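Local coordinates for proto-oncogene tyrosine-protein kinase receptor Ret (Danio rerio, PDB 7AMK) that acts as a receptor tyrosine kinase whose cadherin-like extracellular domains probably recognise GDNF together with its co-receptor GFR alpha 1, at residues A[12-17]-A[111-116]; A[22-27]-A[153-158]; A[37-42]-A[98-103]; A[129-134]-A[203-208]; A[226-231]-A[263-268]. The protein carries 4 engineered substitutions. All blocks are in the same frame, centred on the assembly; numbering follows the deposited sequence.

Contact 1: residues A[12-17]-A[111-116]. With NAG (2-acetamido-2-deoxy-beta-D-glucopyranose), chain C.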
# COMPACT_ATOMS: atom_id res chain seq x y z
N ILE A 12 18.50 59.30 1.59
CA ILE A 12 19.20 60.40 2.23
C ILE A 12 19.88 61.19 1.12
O ILE A 12 20.25 60.64 0.08
CB ILE A 12 20.22 59.93 3.30
CG1 ILE A 12 21.22 58.93 2.72
CG2 ILE A 12 19.51 59.35 4.53
CD1 ILE A 12 22.28 58.47 3.72
N TYR A 13 20.04 62.48 1.36
CA TYR A 13 20.52 63.40 0.35
C TYR A 13 21.75 64.14 0.84
O TYR A 13 21.92 64.34 2.04
CB TYR A 13 19.43 64.41 -0.04
CG TYR A 13 18.22 63.77 -0.62
CD1 TYR A 13 18.12 63.55 -1.98
CD2 TYR A 13 17.16 63.38 0.19
CE1 TYR A 13 17.01 62.96 -2.53
CE2 TYR A 13 16.03 62.78 -0.35
CZ TYR A 13 15.97 62.58 -1.72
OH TYR A 13 14.87 61.99 -2.29
N VAL A 14 22.59 64.55 -0.12
CA VAL A 14 23.63 65.54 0.15
C VAL A 14 22.97 66.80 0.70
O VAL A 14 21.89 67.21 0.26
CB VAL A 14 24.44 65.83 -1.13
CG1 VAL A 14 25.60 66.84 -0.88
CG2 VAL A 14 24.97 64.53 -1.74
N GLY A 15 23.62 67.42 1.68
CA GLY A 15 23.10 68.60 2.32
C GLY A 15 22.11 68.36 3.44
O GLY A 15 21.85 69.27 4.23
N GLN A 16 21.52 67.17 3.54
CA GLN A 16 20.74 66.84 4.72
C GLN A 16 21.55 67.10 5.98
O GLN A 16 22.71 66.69 6.08
CB GLN A 16 20.29 65.40 4.67
CG GLN A 16 18.92 65.25 5.20
CD GLN A 16 18.27 64.01 4.73
OE1 GLN A 16 18.76 63.34 3.82
NE2 GLN A 16 17.16 63.66 5.36
N GLN A 17 20.90 67.72 6.96
CA GLN A 17 21.55 68.36 8.10
C GLN A 17 21.75 67.41 9.27
O GLN A 17 20.91 66.54 9.55
CB GLN A 17 20.73 69.57 8.57
CG GLN A 17 20.54 70.66 7.53
CD GLN A 17 19.99 71.95 8.13
OE1 GLN A 17 20.74 72.78 8.67
NE2 GLN A 17 18.68 72.14 8.04
N LEU A 111 19.49 52.32 3.54
CA LEU A 111 19.37 53.70 3.13
C LEU A 111 19.94 53.84 1.72
O LEU A 111 20.91 53.17 1.36
CB LEU A 111 20.08 54.62 4.13
CG LEU A 111 19.58 54.57 5.58
CD1 LEU A 111 20.50 55.33 6.51
CD2 LEU A 111 18.18 55.13 5.71
N SER A 112 19.29 54.67 0.91
CA SER A 112 19.74 54.95 -0.44
C SER A 112 20.28 56.36 -0.44
O SER A 112 19.53 57.32 -0.22
CB SER A 112 18.62 54.79 -1.46
OG SER A 112 18.22 53.43 -1.54
N PHE A 113 21.57 56.48 -0.69
CA PHE A 113 22.26 57.76 -0.66
C PHE A 113 22.25 58.29 -2.08
O PHE A 113 22.93 57.75 -2.96
CB PHE A 113 23.68 57.58 -0.10
CG PHE A 113 24.39 58.87 0.18
CD1 PHE A 113 23.78 60.09 -0.05
CD2 PHE A 113 25.69 58.86 0.68
CE1 PHE A 113 24.46 61.28 0.21
CE2 PHE A 113 26.37 60.05 0.95
CZ PHE A 113 25.75 61.26 0.70
N ILE A 114 21.45 59.31 -2.31
CA ILE A 114 21.29 59.91 -3.63
C ILE A 114 22.27 61.07 -3.75
O ILE A 114 22.33 61.94 -2.87
CB ILE A 114 19.84 60.39 -3.84
CG1 ILE A 114 18.85 59.25 -3.61
CG2 ILE A 114 19.67 61.01 -5.24
CD1 ILE A 114 17.43 59.72 -3.60
N ASN A 115 23.04 61.09 -4.84
CA ASN A 115 24.08 62.09 -5.06
C ASN A 115 23.46 63.40 -5.56
O ASN A 115 23.78 63.90 -6.63
CB ASN A 115 25.10 61.53 -6.04
CG ASN A 115 26.28 62.46 -6.30
OD1 ASN A 115 26.73 63.21 -5.43
ND2 ASN A 115 26.80 62.41 -7.51
N ASP A 116 22.56 63.96 -4.76
CA ASP A 116 21.97 65.25 -5.10
C ASP A 116 21.39 65.85 -3.83
O ASP A 116 21.27 65.18 -2.80
CB ASP A 116 20.89 65.10 -6.19
CG ASP A 116 20.39 66.45 -6.76
OD1 ASP A 116 20.98 67.51 -6.47
OD2 ASP A 116 19.38 66.42 -7.49
C1 NAG C . 27.91 63.22 -7.89
C2 NAG C . 28.53 62.73 -9.20
C3 NAG C . 29.72 63.60 -9.58
C4 NAG C . 29.36 65.08 -9.54
C5 NAG C . 28.67 65.43 -8.22
C6 NAG C . 28.14 66.85 -8.21
C7 NAG C . 28.17 60.32 -9.49
C8 NAG C . 28.76 58.95 -9.33
N2 NAG C . 28.94 61.34 -9.10
O3 NAG C . 30.13 63.23 -10.89
O4 NAG C . 30.56 65.85 -9.61
O5 NAG C . 27.54 64.57 -8.01
O6 NAG C . 26.96 66.95 -8.99
O7 NAG C . 27.04 60.49 -9.95
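I12 pairs with F113 in parallel fashion, its N donating to S112 O (2.9 Å) while its own O accepts from I114 N (3.0 Å). With CG1 turned back over the backbone at chi1 55°, the I12 side chain crosses that of F113 at about a right angle, CG1 3.9 Å from F113 CD1. Y13 follows on the other face, its ring lying alongside I114 and pointing the same way, with Y13 CE1 3.4 Å from I114 CD1; D116 O meets the ring at its edge. Within the type II turn Y13-Q16, Q16 OE1 accepts from Y13 N (2.9 Å). V14 rests CG2 on F113 CE1 (3.8 Å). Beyond, N115, at the centre of an inverse gamma turn, is glycosylated through ND2. Strand 7-14, outermost in its four-stranded sheet, is thus held to strand 106-114 by two straight backbone bonds, followed near the glycan by a weak, bent one (124°) from V14 N to D116 O.

Contact 2: residues A[22-27]-A[153-158]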
# COMPACT_ATOMS: atom_id res chain seq x y z
N LEU A 22 15.29 60.64 10.57
CA LEU A 22 15.22 59.82 9.36
C LEU A 22 14.08 58.81 9.39
O LEU A 22 13.33 58.68 8.42
CB LEU A 22 16.55 59.08 9.13
CG LEU A 22 17.81 59.94 9.02
CD1 LEU A 22 19.08 59.09 8.89
CD2 LEU A 22 17.71 60.94 7.85
N LEU A 23 13.95 58.09 10.50
CA LEU A 23 12.92 57.08 10.63
C LEU A 23 12.95 56.59 12.08
O LEU A 23 13.87 56.91 12.84
CB LEU A 23 13.12 55.91 9.64
CG LEU A 23 14.51 55.25 9.59
CD1 LEU A 23 14.76 54.22 10.72
CD2 LEU A 23 14.77 54.63 8.22
N GLN A 24 11.94 55.81 12.44
CA GLN A 24 11.77 55.27 13.78
C GLN A 24 11.65 53.75 13.70
O GLN A 24 10.71 53.24 13.07
CB GLN A 24 10.55 55.87 14.46
CG GLN A 24 10.37 55.37 15.88
CD GLN A 24 9.02 55.78 16.43
OE1 GLN A 24 8.37 56.67 15.88
NE2 GLN A 24 8.58 55.12 17.51
N VAL A 25 12.62 53.04 14.28
CA VAL A 25 12.61 51.58 14.41
C VAL A 25 11.66 51.21 15.55
O VAL A 25 11.74 51.78 16.64
CB VAL A 25 14.02 51.05 14.72
CG1 VAL A 25 13.98 49.59 15.11
CG2 VAL A 25 14.94 51.27 13.55
N ILE A 26 10.79 50.23 15.31
CA ILE A 26 9.78 49.81 16.28
C ILE A 26 10.16 48.46 16.88
O ILE A 26 10.53 47.53 16.15
CB ILE A 26 8.38 49.72 15.65
CG1 ILE A 26 7.99 51.06 15.05
CG2 ILE A 26 7.35 49.23 16.69
CD1 ILE A 26 7.65 52.08 16.08
N SER A 27 10.02 48.35 18.20
CA SER A 27 10.15 47.06 18.87
C SER A 27 8.87 46.81 19.66
O SER A 27 8.40 47.70 20.37
CB SER A 27 11.36 47.03 19.82
OG SER A 27 11.58 45.73 20.35
N ARG A 153 4.69 58.81 9.92
CA ARG A 153 5.27 60.02 9.35
C ARG A 153 6.55 59.72 8.56
O ARG A 153 7.42 58.99 9.03
CB ARG A 153 5.62 61.03 10.45
CG ARG A 153 4.46 61.83 11.01
CD ARG A 153 4.84 62.62 12.28
NE ARG A 153 5.27 61.73 13.37
CZ ARG A 153 5.52 62.13 14.61
NH1 ARG A 153 5.38 63.40 14.96
NH2 ARG A 153 5.93 61.24 15.52
N ARG A 154 6.67 60.33 7.38
CA ARG A 154 7.94 60.27 6.65
C ARG A 154 8.79 61.43 7.15
O ARG A 154 8.67 62.56 6.70
CB ARG A 154 7.70 60.31 5.14
CG ARG A 154 6.84 59.14 4.64
CD ARG A 154 7.13 58.82 3.17
NE ARG A 154 8.55 58.61 2.88
CZ ARG A 154 9.03 58.40 1.66
NH1 ARG A 154 8.24 58.39 0.60
NH2 ARG A 154 10.34 58.20 1.50
N PHE A 155 9.66 61.13 8.13
CA PHE A 155 10.47 62.17 8.78
C PHE A 155 11.20 63.05 7.77
O PHE A 155 11.22 64.27 7.91
CB PHE A 155 11.46 61.51 9.74
CG PHE A 155 10.80 60.96 11.00
CD1 PHE A 155 9.52 61.33 11.34
CD2 PHE A 155 11.50 60.11 11.85
CE1 PHE A 155 8.92 60.83 12.50
CE2 PHE A 155 10.93 59.63 13.01
CZ PHE A 155 9.63 59.98 13.33
N THR A 156 11.80 62.45 6.74
CA THR A 156 12.60 63.23 5.80
C THR A 156 11.75 64.24 5.02
O THR A 156 12.18 65.37 4.76
CB THR A 156 13.35 62.29 4.84
OG1 THR A 156 12.44 61.36 4.27
CG2 THR A 156 14.44 61.52 5.61
N HIS A 157 10.53 63.85 4.66
CA HIS A 157 9.72 64.69 3.80
C HIS A 157 8.99 65.80 4.55
O HIS A 157 8.71 66.85 3.97
CB HIS A 157 8.73 63.82 3.04
CG HIS A 157 9.40 62.93 2.03
ND1 HIS A 157 10.11 61.80 2.39
CD2 HIS A 157 9.51 63.03 0.69
CE1 HIS A 157 10.59 61.23 1.31
NE2 HIS A 157 10.24 61.95 0.26
N MET A 158 8.68 65.60 5.83
CA MET A 158 8.06 66.68 6.57
C MET A 158 9.03 67.83 6.82
O MET A 158 8.60 68.96 7.09
CB MET A 158 7.46 66.15 7.88
CG MET A 158 6.30 65.15 7.64
SD MET A 158 5.67 64.25 9.08
CE MET A 158 4.86 65.55 10.01
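F155 reaches from the start of helix 155-160 onto the backbone of strand 21-24, the tight heart of a small interface between the first and second cadherin-like domains. With CG beside its own backbone N (chi1 -72°), the ring is carried toward the strand. F155 CB touches L22 O at 3.6 Å, CD2 comes within 3.5 Å of L23 N, and farther along CE2 meets Q24 CB at 4.0 Å. The carbonyl carbon of L22 lies at the ring edge, so the aromatic group packs against peptide atoms more than against side chains. A second apolar touch joins L22 CD2 to T156 CG2 at 4.0 Å, the two side chains meeting at a slant, and both of these residues are buried. Toward the other side the contact slackens: F155 and Q24 are partly exposed, and Q24 gives only its CB to the ring, while its OE1 is hydrogen-bonded to Q151 and its NE2 to E186. Around this patch, V59 of strand 59-62, the strand next to 21-24 in its sheet, also touches F155. E10 of strand 7-14 packs on T156 and forms a salt bridge with R154, whose guanidinium also pairs with E133, beyond helix 126-130.

Contact 3: residues A[37-42]-A[98-103]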
# COMPACT_ATOMS: atom_id res chain seq x y z
N TYR A 37 15.87 48.83 24.45
CA TYR A 37 17.07 49.66 24.35
C TYR A 37 17.61 49.48 22.95
O TYR A 37 18.10 48.40 22.60
CB TYR A 37 18.15 49.27 25.34
CG TYR A 37 17.81 49.41 26.80
CD1 TYR A 37 17.11 48.42 27.47
CD2 TYR A 37 18.25 50.51 27.53
CE1 TYR A 37 16.83 48.53 28.80
CE2 TYR A 37 17.98 50.63 28.86
CZ TYR A 37 17.27 49.63 29.49
OH TYR A 37 16.99 49.74 30.83
N PHE A 38 17.55 50.55 22.16
CA PHE A 38 18.00 50.54 20.79
C PHE A 38 19.45 50.96 20.70
O PHE A 38 19.92 51.78 21.50
CB PHE A 38 17.15 51.50 19.96
CG PHE A 38 15.69 51.21 19.96
CD1 PHE A 38 15.13 50.37 19.00
CD2 PHE A 38 14.86 51.79 20.90
CE1 PHE A 38 13.77 50.11 18.99
CE2 PHE A 38 13.49 51.54 20.88
CZ PHE A 38 12.95 50.69 19.91
N PHE A 39 20.15 50.45 19.69
CA PHE A 39 21.53 50.82 19.46
C PHE A 39 21.94 50.45 18.04
O PHE A 39 21.40 49.50 17.45
CB PHE A 39 22.46 50.16 20.48
CG PHE A 39 22.20 48.69 20.68
CD1 PHE A 39 21.18 48.25 21.53
CD2 PHE A 39 22.99 47.74 20.05
CE1 PHE A 39 20.97 46.89 21.73
CE2 PHE A 39 22.77 46.39 20.24
CZ PHE A 39 21.75 45.96 21.08
N LEU A 40 22.92 51.18 17.51
CA LEU A 40 23.51 50.89 16.20
C LEU A 40 24.56 49.80 16.28
O LEU A 40 25.34 49.73 17.23
CB LEU A 40 24.14 52.14 15.59
CG LEU A 40 23.13 53.17 15.07
CD1 LEU A 40 23.79 54.49 14.75
CD2 LEU A 40 22.45 52.62 13.85
N CYS A 41 24.61 48.97 15.24
CA CYS A 41 25.45 47.78 15.24
C CYS A 41 26.48 47.75 14.14
O CYS A 41 27.36 46.88 14.16
CB CYS A 41 24.58 46.53 15.10
SG CYS A 41 23.90 46.07 16.64
N SER A 42 26.39 48.64 13.16
CA SER A 42 27.27 48.63 12.00
C SER A 42 28.64 49.20 12.30
O SER A 42 29.29 49.79 11.43
CB SER A 42 26.58 49.38 10.86
OG SER A 42 25.19 49.11 10.88
N LYS A 98 28.35 45.75 23.50
CA LYS A 98 28.89 45.63 22.15
C LYS A 98 28.60 44.25 21.56
O LYS A 98 28.24 44.13 20.38
CB LYS A 98 30.39 45.92 22.16
CG LYS A 98 30.73 47.33 21.70
CD LYS A 98 32.17 47.69 22.00
N VAL A 99 28.71 43.20 22.39
CA VAL A 99 28.59 41.83 21.90
C VAL A 99 27.18 41.50 21.42
O VAL A 99 27.01 40.53 20.67
CB VAL A 99 29.04 40.85 23.01
CG1 VAL A 99 27.90 40.55 23.97
CG2 VAL A 99 29.58 39.55 22.40
N MET A 100 26.16 42.27 21.81
CA MET A 100 24.80 41.94 21.39
C MET A 100 24.63 42.03 19.88
O MET A 100 23.78 41.34 19.31
CB MET A 100 23.78 42.86 22.08
CG MET A 100 23.69 42.71 23.59
SD MET A 100 22.78 44.08 24.36
CE MET A 100 22.58 43.45 26.03
N CYS A 101 25.43 42.87 19.22
CA CYS A 101 25.31 43.04 17.78
C CYS A 101 25.66 41.77 17.02
O CYS A 101 25.19 41.57 15.89
CB CYS A 101 26.21 44.19 17.30
SG CYS A 101 25.63 45.84 17.76
N THR A 102 26.49 40.90 17.61
CA THR A 102 26.87 39.63 16.99
C THR A 102 25.92 38.49 17.36
O THR A 102 25.90 37.47 16.66
CB THR A 102 28.29 39.23 17.40
OG1 THR A 102 29.18 40.34 17.19
CG2 THR A 102 28.77 38.04 16.58
N ILE A 103 25.13 38.66 18.42
CA ILE A 103 24.42 37.54 19.03
C ILE A 103 22.93 37.77 19.18
O ILE A 103 22.18 36.79 19.33
CB ILE A 103 25.05 37.22 20.40
CG1 ILE A 103 24.75 38.35 21.38
CG2 ILE A 103 26.54 37.11 20.27
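C41 and C101 form a disulfide that ties the residue just after strand 37-40, an outermost strand of its mixed sheet in the first cadherin-like domain, to the short, weakly bonded helix 100-103. Both SG atoms stand beside their own backbone N, and the bridge between them turns through a CB-SG-SG-CB torsion of -81°, near the 90° magnitude of a relaxed disulfide. F39, two residues before C41, has its CG set between the backbone N and the carbonyl carbon (chi1 47°), which brings the ring alongside the bridge. C101 SG lies in the ring plane at its edge, 3.8 Å from F39 CE2. M100 runs extended beyond CG and crosses F39 at about a right angle. This makes a Met-aromatic contact of oblique geometry, with M100 SD 4.8 Å from the ring centroid and 49° off the normal. P96 also packs on F39, and S92 of strand 83-92 touches both F39 and M100. M100 CB lies 3.8 Å from F39 CZ, the closest carbon pair between those two side chains.

Contact 4: residues A[129-134]-A[203-208]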
# COMPACT_ATOMS: atom_id res chain seq x y z
N LEU A 129 4.91 62.21 -0.11
CA LEU A 129 5.04 62.83 1.20
C LEU A 129 4.37 61.98 2.28
O LEU A 129 4.89 61.85 3.40
CB LEU A 129 4.42 64.22 1.18
CG LEU A 129 4.25 64.90 2.55
CD1 LEU A 129 5.59 65.15 3.27
CD2 LEU A 129 3.46 66.20 2.42
N CYS A 130 3.23 61.39 1.94
CA CYS A 130 2.39 60.61 2.83
C CYS A 130 2.92 59.20 3.10
O CYS A 130 2.97 58.75 4.25
CB CYS A 130 0.99 60.54 2.23
SG CYS A 130 0.02 62.03 2.61
N PHE A 131 3.30 58.47 2.04
CA PHE A 131 3.55 57.04 2.16
C PHE A 131 4.80 56.65 1.39
O PHE A 131 5.00 57.10 0.26
CB PHE A 131 2.39 56.20 1.63
CG PHE A 131 1.10 56.39 2.38
CD1 PHE A 131 0.90 55.81 3.63
CD2 PHE A 131 0.06 57.11 1.81
CE1 PHE A 131 -0.30 55.97 4.29
CE2 PHE A 131 -1.15 57.26 2.47
CZ PHE A 131 -1.33 56.70 3.72
N PRO A 132 5.63 55.77 1.96
CA PRO A 132 6.77 55.23 1.22
C PRO A 132 6.33 54.65 -0.12
O PRO A 132 5.19 54.23 -0.31
CB PRO A 132 7.30 54.13 2.13
CG PRO A 132 6.85 54.54 3.51
CD PRO A 132 5.54 55.25 3.34
N GLU A 133 7.28 54.62 -1.05
CA GLU A 133 6.98 54.16 -2.40
C GLU A 133 6.39 52.75 -2.38
O GLU A 133 5.30 52.51 -2.90
CB GLU A 133 8.26 54.22 -3.23
CG GLU A 133 8.83 55.63 -3.31
CD GLU A 133 9.61 56.03 -2.08
OE1 GLU A 133 10.11 55.12 -1.37
OE2 GLU A 133 9.74 57.25 -1.83
N LYS A 134 7.10 51.81 -1.76
CA LYS A 134 6.66 50.43 -1.60
C LYS A 134 6.51 50.15 -0.12
O LYS A 134 7.50 50.23 0.63
CB LYS A 134 7.66 49.46 -2.24
N LEU A 203 -5.90 46.56 5.80
CA LEU A 203 -6.01 47.90 6.35
C LEU A 203 -5.93 48.90 5.21
O LEU A 203 -5.22 48.68 4.22
CB LEU A 203 -4.90 48.20 7.40
CG LEU A 203 -4.85 47.29 8.65
CD1 LEU A 203 -3.72 47.70 9.64
CD2 LEU A 203 -6.20 47.34 9.37
N ASP A 204 -6.70 49.97 5.34
CA ASP A 204 -6.57 51.15 4.50
C ASP A 204 -6.20 52.32 5.40
O ASP A 204 -6.96 52.68 6.31
CB ASP A 204 -7.87 51.44 3.72
CG ASP A 204 -7.61 52.06 2.34
OD1 ASP A 204 -6.46 52.02 1.87
OD2 ASP A 204 -8.55 52.60 1.72
N ILE A 205 -5.00 52.88 5.18
CA ILE A 205 -4.48 54.06 5.88
C ILE A 205 -4.86 55.32 5.08
O ILE A 205 -4.75 55.34 3.85
CB ILE A 205 -2.95 53.95 6.03
CG1 ILE A 205 -2.56 52.64 6.75
CG2 ILE A 205 -2.36 55.14 6.78
CD1 ILE A 205 -3.28 52.41 8.09
N VAL A 206 -5.33 56.35 5.78
CA VAL A 206 -5.63 57.65 5.17
C VAL A 206 -4.63 58.67 5.70
O VAL A 206 -4.40 58.75 6.92
CB VAL A 206 -7.07 58.12 5.47
CG1 VAL A 206 -7.24 58.41 6.94
CG2 VAL A 206 -7.38 59.39 4.68
N CYS A 207 -4.06 59.45 4.78
CA CYS A 207 -3.16 60.55 5.08
C CYS A 207 -3.87 61.87 4.73
O CYS A 207 -4.35 62.03 3.61
CB CYS A 207 -1.86 60.39 4.30
SG CYS A 207 -0.64 61.67 4.52
N MET A 208 -3.95 62.78 5.70
CA MET A 208 -4.65 64.06 5.54
C MET A 208 -3.65 65.20 5.66
O MET A 208 -2.96 65.32 6.67
CB MET A 208 -5.77 64.21 6.57
CG MET A 208 -6.81 63.12 6.43
SD MET A 208 -7.93 62.92 7.83
CE MET A 208 -9.31 63.90 7.21
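C207, F131 and C130 bury the most surface here, and a disulfide joins the two cysteines. C207 SG, anti to its backbone N at chi1 179°, leaves strand 200-210 toward the helix end and is bonded to C130 SG (2.1 Å). The torsion about this bond is -71°. F131, the first residue past helix 126-130 to abandon helical backbone angles, points its ring at the same strand just beside the bridge. There the ring spans two residues: F131 CE2 lies 3.7 Å from C207 CB, while CE1 is pressed to 3.3 Å from I205 CG2, which arrives in the ring plane at the edge. C207 SG lies obliquely to the ring, 5.4 Å from the F131 centroid, in a sulfur-aromatic contact. I205 and C207 point to the same side of their strand, so both meet F131, with the intervening V206 turned the other way. C130 at the helix end and F131 just after it lie against one face of the mixed sheet of the second cadherin-like domain. On one flank, strand 165-170 supplies I166 and Y168 to C207, and Y168 OH also bonds to C130 O; on the other, R220 of strand 215-227 touches F131.

Contact 5: residues A[226-231]-A[263-268]. With CA (calcium ion), chain M; CA (calcium ion), chain N; CA (calcium ion), chain L.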
# COMPACT_ATOMS: atom_id res chain seq x y z
N ILE A 226 -0.54 37.78 10.56
CA ILE A 226 -0.64 37.28 11.94
C ILE A 226 0.09 35.95 12.02
O ILE A 226 -0.29 34.97 11.36
CB ILE A 226 -2.09 37.13 12.42
CG1 ILE A 226 -2.93 38.41 12.20
CG2 ILE A 226 -2.10 36.71 13.90
CD1 ILE A 226 -2.43 39.69 12.91
N TYR A 227 1.14 35.91 12.84
CA TYR A 227 1.91 34.69 13.06
C TYR A 227 1.28 33.83 14.15
O TYR A 227 0.66 34.33 15.09
CB TYR A 227 3.35 35.01 13.44
CG TYR A 227 4.18 35.52 12.29
CD1 TYR A 227 3.64 35.66 11.02
CD2 TYR A 227 5.51 35.83 12.48
CE1 TYR A 227 4.42 36.13 9.95
CE2 TYR A 227 6.29 36.28 11.44
CZ TYR A 227 5.75 36.44 10.18
OH TYR A 227 6.56 36.91 9.19
N ASP A 228 1.47 32.54 14.01
CA ASP A 228 0.81 31.53 14.82
C ASP A 228 1.68 31.17 16.00
O ASP A 228 2.91 31.18 15.92
CB ASP A 228 0.54 30.28 13.97
CG ASP A 228 -0.31 29.27 14.67
OD1 ASP A 228 -1.45 29.61 14.99
OD2 ASP A 228 0.15 28.14 14.87
N GLU A 229 1.04 30.82 17.10
CA GLU A 229 1.75 30.17 18.19
C GLU A 229 0.98 28.90 18.55
O GLU A 229 -0.14 28.69 18.11
CB GLU A 229 1.92 31.10 19.39
CG GLU A 229 0.71 31.28 20.21
CD GLU A 229 1.01 32.09 21.47
OE1 GLU A 229 2.16 32.57 21.59
OE2 GLU A 229 0.11 32.25 22.34
N ASP A 230 1.62 28.05 19.35
CA ASP A 230 1.06 26.74 19.70
C ASP A 230 0.11 26.98 20.87
O ASP A 230 0.50 27.01 22.03
CB ASP A 230 2.18 25.75 20.03
CG ASP A 230 1.66 24.34 20.40
OD1 ASP A 230 0.45 24.06 20.32
OD2 ASP A 230 2.51 23.52 20.78
N ASP A 231 -1.17 27.18 20.55
CA ASP A 231 -2.16 27.49 21.58
C ASP A 231 -3.40 26.61 21.43
O ASP A 231 -4.47 26.97 21.93
CB ASP A 231 -2.53 28.99 21.58
CG ASP A 231 -3.26 29.43 20.28
OD1 ASP A 231 -3.44 28.62 19.35
OD2 ASP A 231 -3.68 30.60 20.22
N ASP A 263 -4.78 19.16 14.98
CA ASP A 263 -4.29 20.29 15.77
C ASP A 263 -4.56 21.55 14.97
O ASP A 263 -4.12 21.66 13.82
CB ASP A 263 -2.79 20.12 16.08
CG ASP A 263 -2.30 21.07 17.16
OD1 ASP A 263 -2.60 22.27 17.10
OD2 ASP A 263 -1.59 20.61 18.07
N ARG A 264 -5.30 22.50 15.55
CA ARG A 264 -5.67 23.70 14.81
C ARG A 264 -4.48 24.61 14.52
O ARG A 264 -4.57 25.46 13.62
CB ARG A 264 -6.75 24.47 15.55
CG ARG A 264 -8.03 23.66 15.66
CD ARG A 264 -9.19 24.46 16.22
NE ARG A 264 -10.39 23.62 16.27
CZ ARG A 264 -11.23 23.43 15.26
NH1 ARG A 264 -11.06 24.03 14.09
NH2 ARG A 264 -12.27 22.61 15.43
N ASP A 265 -3.38 24.46 15.25
CA ASP A 265 -2.18 25.23 15.00
C ASP A 265 -1.47 24.75 13.73
O ASP A 265 -1.58 23.58 13.32
CB ASP A 265 -1.22 25.14 16.18
CG ASP A 265 -1.83 25.65 17.47
OD1 ASP A 265 -2.51 26.69 17.42
OD2 ASP A 265 -1.65 25.01 18.53
N THR A 266 -0.73 25.65 13.10
CA THR A 266 0.08 25.36 11.93
C THR A 266 1.43 24.79 12.33
O THR A 266 1.89 24.94 13.46
CB THR A 266 0.31 26.62 11.08
OG1 THR A 266 1.24 27.47 11.75
CG2 THR A 266 -0.99 27.37 10.87
N THR A 267 2.07 24.14 11.37
CA THR A 267 3.34 23.47 11.50
C THR A 267 4.07 23.65 10.18
O THR A 267 3.45 23.57 9.12
CB THR A 267 3.21 21.96 11.77
OG1 THR A 267 2.36 21.73 12.91
CG2 THR A 267 4.59 21.36 12.05
N PRO A 268 5.38 23.89 10.21
CA PRO A 268 6.13 23.95 8.96
C PRO A 268 6.06 22.60 8.24
O PRO A 268 5.86 21.54 8.85
CB PRO A 268 7.56 24.29 9.40
CG PRO A 268 7.40 24.88 10.79
CD PRO A 268 6.24 24.13 11.39
CA CA M . -2.34 29.06 17.20
CA CA N . -0.94 22.76 18.98
CA CA L . -5.18 31.32 18.67
O HOH W 1 -6.82 29.93 19.58
O HOH W 2 -5.45 33.06 20.20
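D265 joins the two segments through metal coordination, spreading one carboxylate over two calcium ions: OD1 binds the calcium of chain M and OD2 that of chain N, each at 2.4 Å. The calcium of chain M is also held by D228 OD1, E229 O and D231 OD1, with E142 and E196 of the preceding domain completing it. D231 bridges too, its OD2 binding the calcium of chain L at 2.3 Å beside two waters, where E142, D194 and E196 complete the site. At the calcium of chain N, D263 is bidentate, through OD1 at 2.6 Å and OD2 at 2.4 Å, and D230 OD1 joins it together with N232, N277 and D341. This is the three-calcium interdomain site of the cadherin fold: the 228-232 linker resembles the DxNDN signature, and D263-R264-D265 corresponds to its DxD partner. Shared metals bring like charges together, D230 OD1 and D265 OD2 standing 2.9 Å apart with their carboxylate planes 77° askew, a closeness the cations probably offset. Hydrogen bonds form the second layer. T266 N donates to D228 OD2 at 3.2 Å from above the carboxylate plane, T266 OG1 adds a weak bond to the same oxygen, and D231 N makes a weak one to D265 OD1. Further polar partners are R195 for D228, T343 for D230, and N143 for E229 and D231. In an Asx turn, D263 OD1 accepts from D265 N (3.0 Å).

How the contacts relate
Contacts 2 and 4 are the buried ones, contacts 1 and 5 partly buried, and contact 3 lies at the surface. Contacts 1 and 3 reach opposite outer strands of one sheet in the first domain, the former through backbone pairing, the latter through a disulfide. A second disulfide, in contact 4, serves a buried helix end instead, yet both place a phenylalanine beside the sulfur. Contact 2, van der Waals packing of a ring on backbone and side chains, bridges the first two domains and touches three others: Q16 of contact 1, F38 of contact 3, and E133 of contact 4 by a salt bridge from R154. Contact 5 stands apart at the next junction, linked to contact 4 through neighbouring strands 200-210 and 215-227, and relies on calcium and carboxylates.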